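ATP-dependent helicase FUN30 (Saccharomyces cerevisiae S288c, PDB 5GN1) remodels nucleosomes using the energy of ATP hydrolysis, promotes DNA end resection at double-strand breaks and is required for heterochromatin organization. Local coordinates at residues A[230-235]-A[266-271]. Residues are numbered along the deposited sequence; the frame is centred on the assembly and turned at random.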
loop_
_atom_site.group_PDB
_atom_site.type_symbol
_atom_site.label_atom_id
_atom_site.label_comp_id
_atom_site.label_asym_id
_atom_site.label_seq_id
_atom_site.Cartn_x
_atom_site.Cartn_y
_atom_site.Cartn_z
ATOM N N LEU A 230 3.198 -12.088 -11.566
ATOM C CA LEU A 230 2.899 -11.118 -12.609
ATOM C C LEU A 230 2.130 -9.969 -11.985
ATOM O O LEU A 230 1.597 -10.084 -10.871
ATOM C CB LEU A 230 2.074 -11.735 -13.747
ATOM C CG LEU A 230 2.728 -12.912 -14.475
ATOM C CD1 LEU A 230 1.654 -13.807 -15.108
ATOM C CD2 LEU A 230 3.723 -12.416 -15.530
ATOM N N ARG A 231 2.056 -8.862 -12.719
ATOM C CA ARG A 231 1.424 -7.657 -12.200
ATOM C C ARG A 231 0.589 -6.976 -13.272
ATOM O O ARG A 231 0.989 -6.916 -14.434
ATOM C CB ARG A 231 2.483 -6.682 -11.664
ATOM C CG ARG A 231 1.981 -5.257 -11.454
ATOM C CD ARG A 231 3.014 -4.442 -10.704
ATOM N NE ARG A 231 2.555 -3.084 -10.421
ATOM C CZ ARG A 231 3.213 -2.237 -9.634
ATOM N NH1 ARG A 231 4.344 -2.626 -9.061
ATOM N NH2 ARG A 231 2.753 -1.009 -9.432
ATOM N N LEU A 232 -0.574 -6.463 -12.868
ATOM C CA LEU A 232 -1.484 -5.751 -13.758
ATOM C C LEU A 232 -2.189 -4.687 -12.937
ATOM O O LEU A 232 -2.895 -5.016 -11.977
ATOM C CB LEU A 232 -2.510 -6.705 -14.409
ATOM C CG LEU A 232 -3.442 -6.201 -15.531
ATOM C CD1 LEU A 232 -4.079 -7.388 -16.224
ATOM C CD2 LEU A 232 -4.546 -5.250 -15.044
ATOM N N ASP A 233 -2.023 -3.421 -13.316
ATOM C CA ASP A 233 -2.651 -2.332 -12.579
ATOM C C ASP A 233 -3.244 -1.346 -13.581
ATOM O O ASP A 233 -3.329 -1.619 -14.782
ATOM C CB ASP A 233 -1.644 -1.692 -11.603
ATOM C CG ASP A 233 -0.363 -1.200 -12.279
ATOM O OD1 ASP A 233 -0.421 -0.697 -13.412
ATOM O OD2 ASP A 233 0.722 -1.320 -11.671
ATOM N N GLY A 234 -3.670 -0.184 -13.087
ATOM C CA GLY A 234 -4.279 0.794 -13.972
ATOM C C GLY A 234 -3.325 1.429 -14.962
ATOM O O GLY A 234 -3.783 2.068 -15.917
ATOM N N SER A 235 -2.015 1.291 -14.752
ATOM C CA SER A 235 -1.054 1.802 -15.721
ATOM C C SER A 235 -0.760 0.813 -16.847
ATOM O O SER A 235 -0.246 1.225 -17.888
ATOM C CB SER A 235 0.254 2.189 -15.024
ATOM O OG SER A 235 1.116 1.078 -14.891
ATOM N N PHE A 266 -11.981 -4.204 -14.526
ATOM C CA PHE A 266 -11.551 -4.317 -15.918
ATOM C C PHE A 266 -12.229 -5.460 -16.669
ATOM O O PHE A 266 -11.905 -5.681 -17.837
ATOM C CB PHE A 266 -10.025 -4.506 -16.016
ATOM C CG PHE A 266 -9.211 -3.365 -15.443
ATOM C CD1 PHE A 266 -9.811 -2.177 -15.045
ATOM C CD2 PHE A 266 -7.830 -3.481 -15.323
ATOM C CE1 PHE A 266 -9.055 -1.134 -14.519
ATOM C CE2 PHE A 266 -7.060 -2.438 -14.799
ATOM C CZ PHE A 266 -7.676 -1.263 -14.396
ATOM N N GLY A 267 -13.132 -6.199 -16.028
ATOM C CA GLY A 267 -13.760 -7.352 -16.664
ATOM C C GLY A 267 -12.803 -8.453 -17.081
ATOM O O GLY A 267 -13.047 -9.125 -18.087
ATOM N N ILE A 268 -11.715 -8.659 -16.336
ATOM C CA ILE A 268 -10.758 -9.713 -16.659
ATOM C C ILE A 268 -11.164 -10.977 -15.919
ATOM O O ILE A 268 -11.818 -10.936 -14.869
ATOM C CB ILE A 268 -9.304 -9.309 -16.327
ATOM C CG1 ILE A 268 -9.147 -9.009 -14.836
ATOM C CG2 ILE A 268 -8.874 -8.112 -17.165
ATOM C CD1 ILE A 268 -7.791 -8.432 -14.472
ATOM N N ASN A 269 -10.755 -12.116 -16.472
ATOM C CA ASN A 269 -11.161 -13.438 -16.004
ATOM C C ASN A 269 -9.923 -14.195 -15.532
ATOM O O ASN A 269 -9.066 -14.548 -16.345
ATOM C CB ASN A 269 -11.877 -14.193 -17.126
ATOM C CG ASN A 269 -12.498 -15.488 -16.653
ATOM O OD1 ASN A 269 -11.866 -16.265 -15.947
ATOM N ND2 ASN A 269 -13.751 -15.719 -17.028
ATOM N N LEU A 270 -9.841 -14.472 -14.231
ATOM C CA LEU A 270 -8.661 -15.102 -13.638
ATOM C C LEU A 270 -9.039 -16.356 -12.860
ATOM O O LEU A 270 -8.552 -16.584 -11.749
ATOM C CB LEU A 270 -7.904 -14.108 -12.735
ATOM C CG LEU A 270 -7.345 -12.899 -13.492
ATOM C CD1 LEU A 270 -6.836 -11.790 -12.573
ATOM C CD2 LEU A 270 -6.264 -13.366 -14.429
ATOM N N VAL A 271 -9.865 -17.233 -13.453
ATOM C CA VAL A 271 -10.362 -18.394 -12.713
ATOM C C VAL A 271 -9.292 -19.456 -12.494
ATOM O O VAL A 271 -9.541 -20.449 -11.806
ATOM C CB VAL A 271 -11.599 -19.044 -13.370
ATOM C CG1 VAL A 271 -12.778 -18.067 -13.372
ATOM C CG2 VAL A 271 -11.291 -19.551 -14.766
#
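Leu232 meets Phe266 and Ile268 in a small apolar contact at the border of the C-terminal RecA-like lobe of this SNF2-family ATPase. Segment 230-235 ends strand 229-232, an edge strand of the parallel sheet, and turns into a loop. Segment 266-271 belongs to the loop between strands 256-260 and 275-278. The two bury 158 Å² together, through van der Waals packing. Leu232 carries one side of it. Its CG lies anti to the backbone N (chi1 -172°), and its two methyl groups serve different partners. Leu232 CD2 meets the edge of the Phe266 ring in its plane, 3.7 Å from CD2 of Phe266. Leu232 CD1 faces Ile268, 4.2 Å from Ile268 CD1. Ile268 also packs on Ile245 of helix 241-250 and Leu259 of strand 256-260. The Phe266 ring reaches on along the turn, with Phe266 CZ 4.0 Å from CA of Gly234. Arg241 makes a cation-pi contact with the same ring. An alanine in place of Phe266 would probably leave Leu232 CD2 and Gly234 without their apolar neighbour and Arg241 without its aromatic partner. The turn that Phe266 touches is braced from within. The CB of Asp233 points away from segment 266-271, and its OD1 takes the backbone N of Ser235 in an Asx turn and also bonds to Ser235 OG. Arg231 grips the other oxygen side-on through NE and NH2, while its NH1 pairs with Asp216 and Glu219. Arg231 NE lies 2.8 Å from Asp233 OD2, which it approaches on the anti side but 28° out of the carboxylate plane.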